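Local coordinates for DNA helicase RecQ (Deinococcus radiodurans, PDB 4Q48), which probably couples ATP hydrolysis to the unwinding of duplex DNA while moving in the 3'-5' direction, the chain here being its catalytic core, at residues L13-T18 with Y56-L61; Q34-G39 with P175-T180; P64-V69 with D108-G113. One frame throughout, in Å; residues are numbered along the deposited sequence.

Interaction 1 (L13-T18 with Y56-L61); sequences LHLLQT and YQLPSL
L15 and L16 of the N-terminal helix 10-20 meet L58 and L61 of helix 50-62, a helix-on-helix leucine contact at the edge of the first RecA-like (P-loop NTPase) domain. Helix 50-62 is the one that starts in the P-loop, where G49, G51, K52 and S53 bind ADP in another structure of this protein. The two short helical segments pass 10.5 Å apart at their axes, their N-to-C directions 122° apart, and no hydrogen bond joins them. What holds them is aliphatic contact alone, about 185 Å² of surface summed over both sides.

The close-packed part is the inner half. L58 forks between the two leucines opposite: its CD1 meets L15 CB at 3.9 Å, while its other branch, CD2, comes as near to L16 CD1, the two side chains lying roughly at right angles. In both L16 and L58 CG stands anti to the backbone N (chi1 -172° and -174°), which brings L16 CD1 and both methyls of L58 to the interface. F25, from the loop following helix 10-20, touches L16 and L58 and closes this inner side near Y22 and A24, two further ADP-binding residues.

The outer half, on the more open side, is looser. There L15 and L61, both partly exposed, cross obliquely with one close approach, L15 CD1 to L61 CB at 3.9 Å.

Helix 50-62 is kinked at P59, whose ring nitrogen has no proton to give. One turn is bound twice over nonetheless: S60 N and S60 OG reach Y56 O from opposite faces of its carbonyl plane, at 2.8 and 2.7 Å.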
ATOM      1  N   LEU A  13      -3.417   9.064  27.543  1.00 72.31           N
ATOM      2  CA  LEU A  13      -3.011   7.831  28.202  1.00 69.63           C
ATOM      3  C   LEU A  13      -4.034   7.268  29.170  1.00 68.97           C
ATOM      4  O   LEU A  13      -4.192   6.052  29.248  1.00 76.80           O
ATOM      5  CB  LEU A  13      -1.681   8.037  28.927  1.00 66.54           C
ATOM      6  CG  LEU A  13      -0.483   8.217  27.986  1.00 75.45           C
ATOM      7  CD1 LEU A  13       0.772   8.651  28.749  1.00 69.72           C
ATOM      8  CD2 LEU A  13      -0.220   6.946  27.159  1.00 74.22           C
ATOM      9  N   HIS A  14      -4.710   8.119  29.927  1.00 70.20           N
ATOM     10  CA  HIS A  14      -5.754   7.609  30.812  1.00 75.50           C
ATOM     11  C   HIS A  14      -6.861   6.911  30.015  1.00 75.49           C
ATOM     12  O   HIS A  14      -7.372   5.870  30.427  1.00 69.08           O
ATOM     13  CB  HIS A  14      -6.342   8.729  31.669  1.00 74.26           C
ATOM     14  CG  HIS A  14      -7.497   8.298  32.516  1.00 74.00           C
ATOM     15  ND1 HIS A  14      -8.786   8.221  32.036  1.00 82.72           N
ATOM     16  CD2 HIS A  14      -7.562   7.943  33.821  1.00 80.58           C
ATOM     17  CE1 HIS A  14      -9.594   7.825  33.003  1.00 87.64           C
ATOM     18  NE2 HIS A  14      -8.876   7.652  34.099  1.00 80.46           N
ATOM     19  N   LEU A  15      -7.235   7.493  28.876  1.00 74.89           N
ATOM     20  CA  LEU A  15      -8.281   6.908  28.049  1.00 72.70           C
ATOM     21  C   LEU A  15      -7.735   5.707  27.287  1.00 72.23           C
ATOM     22  O   LEU A  15      -8.440   4.719  27.087  1.00 70.48           O
ATOM     23  CB  LEU A  15      -8.867   7.943  27.080  1.00 67.66           C
ATOM     24  CG  LEU A  15      -9.893   8.924  27.666  1.00 62.44           C
ATOM     25  CD1 LEU A  15     -10.205  10.026  26.677  1.00 53.85           C
ATOM     26  CD2 LEU A  15     -11.170   8.232  28.079  1.00 53.43           C
ATOM     27  N   LEU A  16      -6.470   5.804  26.883  1.00 71.90           N
ATOM     28  CA  LEU A  16      -5.802   4.734  26.154  1.00 72.77           C
ATOM     29  C   LEU A  16      -6.004   3.396  26.850  1.00 79.38           C
ATOM     30  O   LEU A  16      -6.431   2.431  26.214  1.00 83.35           O
ATOM     31  CB  LEU A  16      -4.312   5.042  25.990  1.00 72.58           C
ATOM     32  CG  LEU A  16      -3.518   4.101  25.080  1.00 78.35           C
ATOM     33  CD1 LEU A  16      -4.124   4.106  23.694  1.00 75.93           C
ATOM     34  CD2 LEU A  16      -2.053   4.528  25.008  1.00 79.02           C
ATOM     35  N   GLN A  17      -5.706   3.306  28.140  1.00 78.25           N
ATOM     36  CA  GLN A  17      -5.820   1.995  28.760  1.00 81.57           C
ATOM     37  C   GLN A  17      -7.106   1.804  29.589  1.00 79.81           C
ATOM     38  O   GLN A  17      -7.456   0.670  29.926  1.00 88.21           O
ATOM     39  CB  GLN A  17      -4.590   1.661  29.601  1.00 88.92           C
ATOM     40  CG  GLN A  17      -4.474   0.139  29.760  1.00 91.49           C
ATOM     41  CD  GLN A  17      -3.102  -0.359  30.144  1.00 93.80           C
ATOM     42  OE1 GLN A  17      -2.249   0.394  30.610  1.00 96.07           O
ATOM     43  NE2 GLN A  17      -2.874  -1.648  29.925  1.00 98.11           N
ATOM     44  N   THR A  18      -7.849   2.868  29.877  1.00 74.26           N
ATOM     45  CA  THR A  18      -9.169   2.657  30.479  1.00 75.46           C
ATOM     46  C   THR A  18     -10.172   2.177  29.424  1.00 77.14           C
ATOM     47  O   THR A  18     -11.307   1.813  29.753  1.00 77.47           O
ATOM     48  CB  THR A  18      -9.730   3.939  31.174  1.00 77.15           C
ATOM     49  OG1 THR A  18     -10.810   3.581  32.044  1.00 82.47           O
ATOM     50  CG2 THR A  18     -10.256   4.935  30.160  1.00 76.46           C
ATOM     51  N   TYR A  56      -8.038   8.293  15.208  1.00 47.17           N
ATOM     52  CA  TYR A  56      -9.112   9.263  15.178  1.00 44.48           C
ATOM     53  C   TYR A  56     -10.098   9.040  16.309  1.00 46.76           C
ATOM     54  O   TYR A  56     -10.705   9.988  16.793  1.00 53.21           O
ATOM     55  CB  TYR A  56      -9.837   9.264  13.831  1.00 47.43           C
ATOM     56  CG  TYR A  56     -10.476   7.968  13.424  1.00 48.65           C
ATOM     57  CD1 TYR A  56     -11.686   7.556  13.969  1.00 44.28           C
ATOM     58  CD2 TYR A  56      -9.892   7.171  12.446  1.00 48.04           C
ATOM     59  CE1 TYR A  56     -12.279   6.358  13.574  1.00 50.53           C
ATOM     60  CE2 TYR A  56     -10.476   5.977  12.043  1.00 51.44           C
ATOM     61  CZ  TYR A  56     -11.665   5.571  12.604  1.00 51.55           C
ATOM     62  OH  TYR A  56     -12.238   4.384  12.188  1.00 49.09           O
ATOM     63  N   GLN A  57     -10.266   7.795  16.727  1.00 48.70           N
ATOM     64  CA  GLN A  57     -11.199   7.461  17.800  1.00 45.10           C
ATOM     65  C   GLN A  57     -10.789   8.101  19.116  1.00 47.21           C
ATOM     66  O   GLN A  57     -11.613   8.649  19.841  1.00 48.18           O
ATOM     67  CB  GLN A  57     -11.266   5.951  17.970  1.00 43.61           C
ATOM     68  CG  GLN A  57     -11.991   5.241  16.852  1.00 46.47           C
ATOM     69  CD  GLN A  57     -11.860   3.741  16.952  1.00 46.75           C
ATOM     70  OE1 GLN A  57     -10.897   3.223  17.509  1.00 46.98           O
ATOM     71  NE2 GLN A  57     -12.845   3.036  16.446  1.00 49.76           N
ATOM     72  N   LEU A  58      -9.499   8.048  19.412  1.00 48.97           N
ATOM     73  CA  LEU A  58      -8.985   8.599  20.653  1.00 48.78           C
ATOM     74  C   LEU A  58      -9.043  10.137  20.617  1.00 49.43           C
ATOM     75  O   LEU A  58      -9.552  10.750  21.555  1.00 45.78           O
ATOM     76  CB  LEU A  58      -7.567   8.078  20.915  1.00 52.25           C
ATOM     77  CG  LEU A  58      -6.861   8.410  22.220  1.00 55.60           C
ATOM     78  CD1 LEU A  58      -7.820   8.379  23.382  1.00 59.87           C
ATOM     79  CD2 LEU A  58      -5.746   7.409  22.440  1.00 66.41           C
ATOM     80  N   PRO A  59      -8.529  10.765  19.537  1.00 48.62           N
ATOM     81  CA  PRO A  59      -8.759  12.209  19.452  1.00 45.83           C
ATOM     82  C   PRO A  59     -10.248  12.588  19.526  1.00 47.20           C
ATOM     83  O   PRO A  59     -10.561  13.612  20.135  1.00 50.17           O
ATOM     84  CB  PRO A  59      -8.172  12.575  18.084  1.00 51.47           C
ATOM     85  CG  PRO A  59      -7.142  11.532  17.833  1.00 49.05           C
ATOM     86  CD  PRO A  59      -7.696  10.280  18.417  1.00 47.21           C
ATOM     87  N   SER A  60     -11.146  11.805  18.931  1.00 41.89           N
ATOM     88  CA  SER A  60     -12.569  12.119  19.044  1.00 42.55           C
ATOM     89  C   SER A  60     -13.023  12.104  20.516  1.00 43.22           C
ATOM     90  O   SER A  60     -13.892  12.887  20.928  1.00 46.89           O
ATOM     91  CB  SER A  60     -13.412  11.172  18.196  1.00 41.96           C
ATOM     92  OG  SER A  60     -13.074  11.255  16.805  1.00 37.37           O
ATOM     93  N   LEU A  61     -12.406  11.262  21.329  1.00 43.18           N
ATOM     94  CA  LEU A  61     -12.749  11.247  22.747  1.00 46.18           C
ATOM     95  C   LEU A  61     -12.110  12.421  23.488  1.00 45.88           C
ATOM     96  O   LEU A  61     -12.624  12.894  24.510  1.00 45.52           O
ATOM     97  CB  LEU A  61     -12.326   9.938  23.406  1.00 42.89           C
ATOM     98  CG  LEU A  61     -13.085   8.696  22.947  1.00 45.38           C
ATOM     99  CD1 LEU A  61     -12.677   7.499  23.800  1.00 43.74           C
ATOM    100  CD2 LEU A  61     -14.600   8.911  22.932  1.00 35.36           C
TER

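Interaction 2 (Q34-G39 with P175-T180); sequences QQVAEG and PRVALT
V36, in the last turn of helix 29-37, carries the contact with V177 and P175. Its CG1 lies anti to the backbone N (chi1 -173°) and faces the proline ring, approaching P175 CB to 4.3 Å, while CG2 settles against the valine of the strand, 3.9 Å from V177 CB and 4.0 Å from V177 CG2. The two valines meet at about a right angle, with A42 of the neighbouring strand touching both.

Further on, the helix stops in a Schellman motif. G39 takes a positive phi (86°) as its C-prime residue, with G39 N bonded to V36 O at 3.3 Å and G40 N to Q35 O. The chain thus turns so that the backbone of G39 lies against P175, with G39 O 3.7 Å from the proline CG. This outer edge of the contact is made by ring carbons against peptide backbone, with no hydrogen bond between the segments. N41, two residues on, supplies a polar tie through its OD1, which accepts from R176 N.

A helix end laid on the start of a central parallel strand in this way is typical of the three-layer alpha/beta fold of RecA-like helicase domains.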
ATOM      1  N   GLN A  34      -1.554  13.376  19.389  1.00 58.78           N
ATOM      2  CA  GLN A  34      -1.327  14.745  19.864  1.00 58.26           C
ATOM      3  C   GLN A  34      -1.588  15.808  18.799  1.00 50.74           C
ATOM      4  O   GLN A  34      -2.062  16.894  19.080  1.00 52.81           O
ATOM      5  CB  GLN A  34       0.101  14.891  20.379  1.00 65.20           C
ATOM      6  CG  GLN A  34       0.364  16.181  21.123  1.00 64.58           C
ATOM      7  CD  GLN A  34       1.811  16.298  21.564  1.00 78.84           C
ATOM      8  OE1 GLN A  34       2.736  16.133  20.762  1.00 81.31           O
ATOM      9  NE2 GLN A  34       2.016  16.558  22.852  1.00 85.99           N
ATOM     10  N   GLN A  35      -1.340  15.475  17.554  1.00 53.88           N
ATOM     11  CA  GLN A  35      -1.383  16.480  16.516  1.00 52.90           C
ATOM     12  C   GLN A  35      -2.846  16.772  16.158  1.00 56.78           C
ATOM     13  O   GLN A  35      -3.213  17.923  15.892  1.00 55.91           O
ATOM     14  CB  GLN A  35      -0.586  15.993  15.300  1.00 48.04           C
ATOM     15  CG  GLN A  35      -1.084  16.478  13.960  1.00 52.33           C
ATOM     16  CD  GLN A  35      -0.606  17.867  13.640  1.00 55.17           C
ATOM     17  OE1 GLN A  35       0.315  18.374  14.284  1.00 56.32           O
ATOM     18  NE2 GLN A  35      -1.237  18.504  12.652  1.00 45.74           N
ATOM     19  N   VAL A  36      -3.687  15.740  16.197  1.00 58.10           N
ATOM     20  CA  VAL A  36      -5.084  15.889  15.814  1.00 51.81           C
ATOM     21  C   VAL A  36      -5.870  16.384  17.029  1.00 46.53           C
ATOM     22  O   VAL A  36      -6.863  17.073  16.889  1.00 44.01           O
ATOM     23  CB  VAL A  36      -5.673  14.572  15.260  1.00 49.84           C
ATOM     24  CG1 VAL A  36      -7.075  14.797  14.714  1.00 45.57           C
ATOM     25  CG2 VAL A  36      -4.818  14.065  14.120  1.00 54.35           C
ATOM     26  N   ALA A  37      -5.426  16.050  18.232  1.00 50.08           N
ATOM     27  CA  ALA A  37      -6.150  16.518  19.408  1.00 49.37           C
ATOM     28  C   ALA A  37      -5.942  18.011  19.643  1.00 52.69           C
ATOM     29  O   ALA A  37      -6.868  18.699  20.067  1.00 53.16           O
ATOM     30  CB  ALA A  37      -5.738  15.737  20.634  1.00 43.86           C
ATOM     31  N   GLU A  38      -4.753  18.521  19.327  1.00 53.97           N
ATOM     32  CA  GLU A  38      -4.467  19.951  19.458  1.00 44.66           C
ATOM     33  C   GLU A  38      -4.988  20.721  18.251  1.00 43.10           C
ATOM     34  O   GLU A  38      -4.542  21.837  17.985  1.00 51.15           O
ATOM     35  CB  GLU A  38      -2.962  20.207  19.606  1.00 51.08           C
ATOM     36  CG  GLU A  38      -2.347  19.782  20.932  1.00 56.10           C
ATOM     37  CD  GLU A  38      -0.821  19.997  20.976  1.00 71.51           C
ATOM     38  OE1 GLU A  38      -0.169  20.053  19.900  1.00 69.86           O
ATOM     39  OE2 GLU A  38      -0.261  20.059  22.095  1.00 73.59           O
ATOM     40  N   GLY A  39      -5.916  20.123  17.512  1.00 45.77           N
ATOM     41  CA  GLY A  39      -6.579  20.788  16.403  1.00 42.94           C
ATOM     42  C   GLY A  39      -5.898  20.742  15.051  1.00 41.60           C
ATOM     43  O   GLY A  39      -6.338  21.412  14.112  1.00 40.38           O
ATOM     44  N   PRO A 175     -10.372  20.025  12.395  1.00 46.51           N
ATOM     45  CA  PRO A 175      -9.252  19.156  12.005  1.00 46.11           C
ATOM     46  C   PRO A 175      -9.651  18.077  11.002  1.00 41.85           C
ATOM     47  O   PRO A 175     -10.765  17.557  11.086  1.00 40.06           O
ATOM     48  CB  PRO A 175      -8.834  18.495  13.333  1.00 43.12           C
ATOM     49  CG  PRO A 175      -9.377  19.353  14.386  1.00 41.03           C
ATOM     50  CD  PRO A 175     -10.662  19.911  13.837  1.00 45.04           C
ATOM     51  N   ARG A 176      -8.746  17.765  10.077  1.00 44.09           N
ATOM     52  CA  ARG A 176      -8.924  16.682   9.111  1.00 45.68           C
ATOM     53  C   ARG A 176      -7.805  15.657   9.278  1.00 48.74           C
ATOM     54  O   ARG A 176      -6.638  15.993   9.080  1.00 51.36           O
ATOM     55  CB  ARG A 176      -8.867  17.186   7.669  1.00 41.22           C
ATOM     56  CG  ARG A 176     -10.171  17.585   7.054  1.00 43.46           C
ATOM     57  CD  ARG A 176      -9.965  18.178   5.655  1.00 56.68           C
ATOM     58  NE  ARG A 176      -8.817  19.085   5.548  1.00 56.44           N
ATOM     59  CZ  ARG A 176      -8.796  20.340   5.972  1.00 54.88           C
ATOM     60  NH1 ARG A 176      -9.867  20.862   6.557  1.00 64.08           N
ATOM     61  NH2 ARG A 176      -7.700  21.069   5.823  1.00 52.64           N
ATOM     62  N   VAL A 177      -8.121  14.411   9.614  1.00 45.05           N
ATOM     63  CA  VAL A 177      -7.067  13.401   9.552  1.00 46.85           C
ATOM     64  C   VAL A 177      -7.458  12.317   8.550  1.00 43.29           C
ATOM     65  O   VAL A 177      -8.567  11.770   8.591  1.00 45.10           O
ATOM     66  CB  VAL A 177      -6.753  12.785  10.944  1.00 49.69           C
ATOM     67  CG1 VAL A 177      -7.966  12.067  11.532  1.00 43.57           C
ATOM     68  CG2 VAL A 177      -5.579  11.848  10.836  1.00 47.44           C
ATOM     69  N   ALA A 178      -6.569  12.081   7.596  1.00 44.39           N
ATOM     70  CA  ALA A 178      -6.789  11.088   6.543  1.00 45.16           C
ATOM     71  C   ALA A 178      -5.863   9.911   6.778  1.00 47.53           C
ATOM     72  O   ALA A 178      -4.656  10.075   6.969  1.00 49.27           O
ATOM     73  CB  ALA A 178      -6.573  11.689   5.146  1.00 43.73           C
ATOM     74  N   LEU A 179      -6.433   8.721   6.818  1.00 46.33           N
ATOM     75  CA  LEU A 179      -5.633   7.544   7.097  1.00 44.94           C
ATOM     76  C   LEU A 179      -5.743   6.526   5.974  1.00 52.53           C
ATOM     77  O   LEU A 179      -6.824   6.347   5.394  1.00 57.18           O
ATOM     78  CB  LEU A 179      -6.063   6.916   8.424  1.00 50.68           C
ATOM     79  CG  LEU A 179      -6.379   7.882   9.571  1.00 48.64           C
ATOM     80  CD1 LEU A 179      -7.887   8.132   9.634  1.00 46.95           C
ATOM     81  CD2 LEU A 179      -5.859   7.352  10.889  1.00 47.73           C
ATOM     82  N   THR A 180      -4.624   5.928   5.584  1.00 51.67           N
ATOM     83  CA  THR A 180      -4.690   4.899   4.549  1.00 55.11           C
ATOM     84  C   THR A 180      -3.719   3.746   4.829  1.00 54.20           C
ATOM     85  O   THR A 180      -2.756   3.884   5.593  1.00 50.41           O
ATOM     86  CB  THR A 180      -4.421   5.481   3.129  1.00 56.33           C
ATOM     87  OG1 THR A 180      -4.604   4.455   2.139  1.00 53.86           O
ATOM     88  CG2 THR A 180      -3.024   6.070   3.021  1.00 47.35           C
TER

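Interaction 3 (P64-V69 with D108-G113); sequences PGTGIV and DALLRG
The carbonyl of D108 takes the N of R112 at 2.9 Å, the shortest hydrogen bond within these two segments, and so closes the helical turn from which L110 reaches across to T66 and I68. The setting is the parallel sheet of the first RecA-like domain. Helix 100-111 is the connecting helix of a beta-alpha-beta crossover between strands 91-94 and 117-120, and its last turn overhangs strand 66-70, the next strand beyond 117-120.

On the helix side, all of the close contact falls on one methyl, L110 CD1. L110 has CG anti to its own N (chi1 173°), which lets CD1 reach the sheet, where it sits 4.1 Å from T66 CG2 and equally far from T66 OG1. The methyl thus rests over both branches of the threonine. The hydroxyl beside this apolar methyl has a polar partner, since T66 OG1 is hydrogen-bonded to L115 O, in the loop that leads from the helix into strand 117-120. That bond ties the same connection to the strand a second time.

The helix ends just past the contact in a Schellman motif: G113, with a positive phi of 66°, gives its N to L110 O at 3.2 Å, and D114 N bonds to A109 O. A137, on the loop before strand 139-145, also touches the L110 side chain.

Two residues along the strand, I68 emerges on the same sheet face as T66 and lies among L118, V120, V139 and F142. Its side chain crosses L110 at about a right angle, with I68 CD1 4.2 Å from L110 CD1.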
ATOM      1  N   PRO A  64     -13.924  18.013  22.531  1.00 44.59           N
ATOM      2  CA  PRO A  64     -15.368  18.063  22.759  1.00 44.13           C
ATOM      3  C   PRO A  64     -16.117  17.850  21.457  1.00 38.62           C
ATOM      4  O   PRO A  64     -15.724  18.377  20.426  1.00 42.19           O
ATOM      5  CB  PRO A  64     -15.603  19.486  23.290  1.00 38.25           C
ATOM      6  CG  PRO A  64     -14.275  20.003  23.631  1.00 42.67           C
ATOM      7  CD  PRO A  64     -13.304  19.329  22.732  1.00 42.29           C
ATOM      8  N   GLY A  65     -17.187  17.082  21.509  1.00 41.02           N
ATOM      9  CA  GLY A  65     -18.001  16.858  20.336  1.00 38.45           C
ATOM     10  C   GLY A  65     -17.629  15.584  19.613  1.00 43.20           C
ATOM     11  O   GLY A  65     -16.710  14.853  20.019  1.00 42.38           O
ATOM     12  N   THR A  66     -18.369  15.338  18.535  1.00 37.94           N
ATOM     13  CA  THR A  66     -18.386  14.082  17.821  1.00 31.25           C
ATOM     14  C   THR A  66     -17.345  13.995  16.696  1.00 38.17           C
ATOM     15  O   THR A  66     -17.238  14.917  15.880  1.00 38.80           O
ATOM     16  CB  THR A  66     -19.752  13.881  17.217  1.00 32.12           C
ATOM     17  OG1 THR A  66     -20.741  14.086  18.231  1.00 45.10           O
ATOM     18  CG2 THR A  66     -19.888  12.501  16.563  1.00 30.61           C
ATOM     19  N   GLY A  67     -16.597  12.889  16.645  1.00 36.92           N
ATOM     20  CA  GLY A  67     -15.762  12.590  15.500  1.00 34.66           C
ATOM     21  C   GLY A  67     -16.596  12.141  14.313  1.00 32.35           C
ATOM     22  O   GLY A  67     -17.423  11.257  14.421  1.00 35.74           O
ATOM     23  N   ILE A  68     -16.356  12.733  13.156  1.00 35.71           N
ATOM     24  CA  ILE A  68     -17.113  12.380  11.966  1.00 35.98           C
ATOM     25  C   ILE A  68     -16.200  11.541  11.088  1.00 34.72           C
ATOM     26  O   ILE A  68     -15.265  12.062  10.502  1.00 35.80           O
ATOM     27  CB  ILE A  68     -17.585  13.639  11.199  1.00 30.55           C
ATOM     28  CG1 ILE A  68     -18.377  14.565  12.116  1.00 30.28           C
ATOM     29  CG2 ILE A  68     -18.428  13.260  10.015  1.00 28.01           C
ATOM     30  CD1 ILE A  68     -19.564  13.891  12.761  1.00 33.16           C
ATOM     31  N   VAL A  69     -16.470  10.245  10.998  1.00 36.01           N
ATOM     32  CA  VAL A  69     -15.582   9.323  10.278  1.00 38.48           C
ATOM     33  C   VAL A  69     -16.174   9.006   8.914  1.00 38.77           C
ATOM     34  O   VAL A  69     -17.279   8.486   8.807  1.00 43.85           O
ATOM     35  CB  VAL A  69     -15.342   7.998  11.064  1.00 35.29           C
ATOM     36  CG1 VAL A  69     -14.275   7.170  10.416  1.00 39.55           C
ATOM     37  CG2 VAL A  69     -14.958   8.286  12.497  1.00 37.67           C
ATOM     38  N   ASP A 108     -30.735  13.338  15.460  1.00 40.49           N
ATOM     39  CA  ASP A 108     -31.085  13.985  16.727  1.00 48.68           C
ATOM     40  C   ASP A 108     -29.967  13.767  17.714  1.00 45.30           C
ATOM     41  O   ASP A 108     -29.561  14.669  18.442  1.00 39.64           O
ATOM     42  CB  ASP A 108     -32.382  13.428  17.338  1.00 57.86           C
ATOM     43  CG  ASP A 108     -33.636  14.175  16.889  1.00 69.17           C
ATOM     44  OD1 ASP A 108     -33.595  14.935  15.887  1.00 61.25           O
ATOM     45  OD2 ASP A 108     -34.681  13.974  17.555  1.00 74.67           O
ATOM     46  N   ALA A 109     -29.435  12.554  17.684  1.00 46.08           N
ATOM     47  CA  ALA A 109     -28.440  12.163  18.649  1.00 42.81           C
ATOM     48  C   ALA A 109     -27.153  12.910  18.377  1.00 42.47           C
ATOM     49  O   ALA A 109     -26.475  13.357  19.306  1.00 42.66           O
ATOM     50  CB  ALA A 109     -28.238  10.646  18.599  1.00 40.30           C
ATOM     51  N   LEU A 110     -26.858  13.099  17.095  1.00 38.67           N
ATOM     52  CA  LEU A 110     -25.732  13.909  16.684  1.00 36.64           C
ATOM     53  C   LEU A 110     -25.897  15.352  17.195  1.00 43.01           C
ATOM     54  O   LEU A 110     -24.999  15.924  17.834  1.00 39.37           O
ATOM     55  CB  LEU A 110     -25.611  13.885  15.160  1.00 33.41           C
ATOM     56  CG  LEU A 110     -24.582  14.803  14.504  1.00 30.35           C
ATOM     57  CD1 LEU A 110     -23.159  14.384  14.874  1.00 30.74           C
ATOM     58  CD2 LEU A 110     -24.762  14.816  12.994  1.00 31.39           C
ATOM     59  N   LEU A 111     -27.076  15.919  16.962  1.00 41.08           N
ATOM     60  CA  LEU A 111     -27.312  17.305  17.316  1.00 35.49           C
ATOM     61  C   LEU A 111     -27.258  17.532  18.813  1.00 37.02           C
ATOM     62  O   LEU A 111     -26.870  18.617  19.253  1.00 38.14           O
ATOM     63  CB  LEU A 111     -28.641  17.784  16.727  1.00 34.20           C
ATOM     64  CG  LEU A 111     -28.446  17.978  15.219  1.00 33.00           C
ATOM     65  CD1 LEU A 111     -29.704  18.326  14.451  1.00 29.50           C
ATOM     66  CD2 LEU A 111     -27.401  19.036  15.021  1.00 33.47           C
ATOM     67  N   ARG A 112     -27.612  16.510  19.593  1.00 40.43           N
ATOM     68  CA  ARG A 112     -27.675  16.637  21.059  1.00 42.15           C
ATOM     69  C   ARG A 112     -26.365  16.319  21.762  1.00 44.26           C
ATOM     70  O   ARG A 112     -26.317  16.286  23.007  1.00 43.38           O
ATOM     71  CB  ARG A 112     -28.752  15.704  21.635  1.00 45.31           C
ATOM     72  CG  ARG A 112     -30.174  16.226  21.631  1.00 53.67           C
ATOM     73  CD  ARG A 112     -31.067  15.323  22.487  1.00 61.78           C
ATOM     74  NE  ARG A 112     -32.019  16.106  23.280  1.00 69.23           N
ATOM     75  CZ  ARG A 112     -31.754  16.621  24.479  1.00 68.99           C
ATOM     76  NH1 ARG A 112     -30.577  16.427  25.055  1.00 63.24           N
ATOM     77  NH2 ARG A 112     -32.677  17.319  25.121  1.00 81.13           N
ATOM     78  N   GLY A 113     -25.297  16.175  20.974  1.00 43.37           N
ATOM     79  CA  GLY A 113     -23.963  15.900  21.494  1.00 42.93           C
ATOM     80  C   GLY A 113     -23.886  14.520  22.145  1.00 44.01           C
ATOM     81  O   GLY A 113     -23.102  14.283  23.044  1.00 33.47           O
TER

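From the N terminus, helix 10-20 opens interaction 1 and helix 29-37 opens interaction 2 before helix 50-62 closes the first, so these two contacts cross along the chain. Interaction 3 then begins at strand 66-70, in series with interaction 1, and closes at the end of helix 100-111. It is nested within the long loop that interaction 2 completes at strand 176-180. Helix 50-62 links the three: Y56 packs on V177 and L179 as well as V69, P59 meets V36, and S60 lies over G67. Interactions 2 and 3 do not touch, yet both set helix ends on the same parallel sheet of one RecA-like domain, while interaction 1 fixes helix 10-20 to helix 50-62.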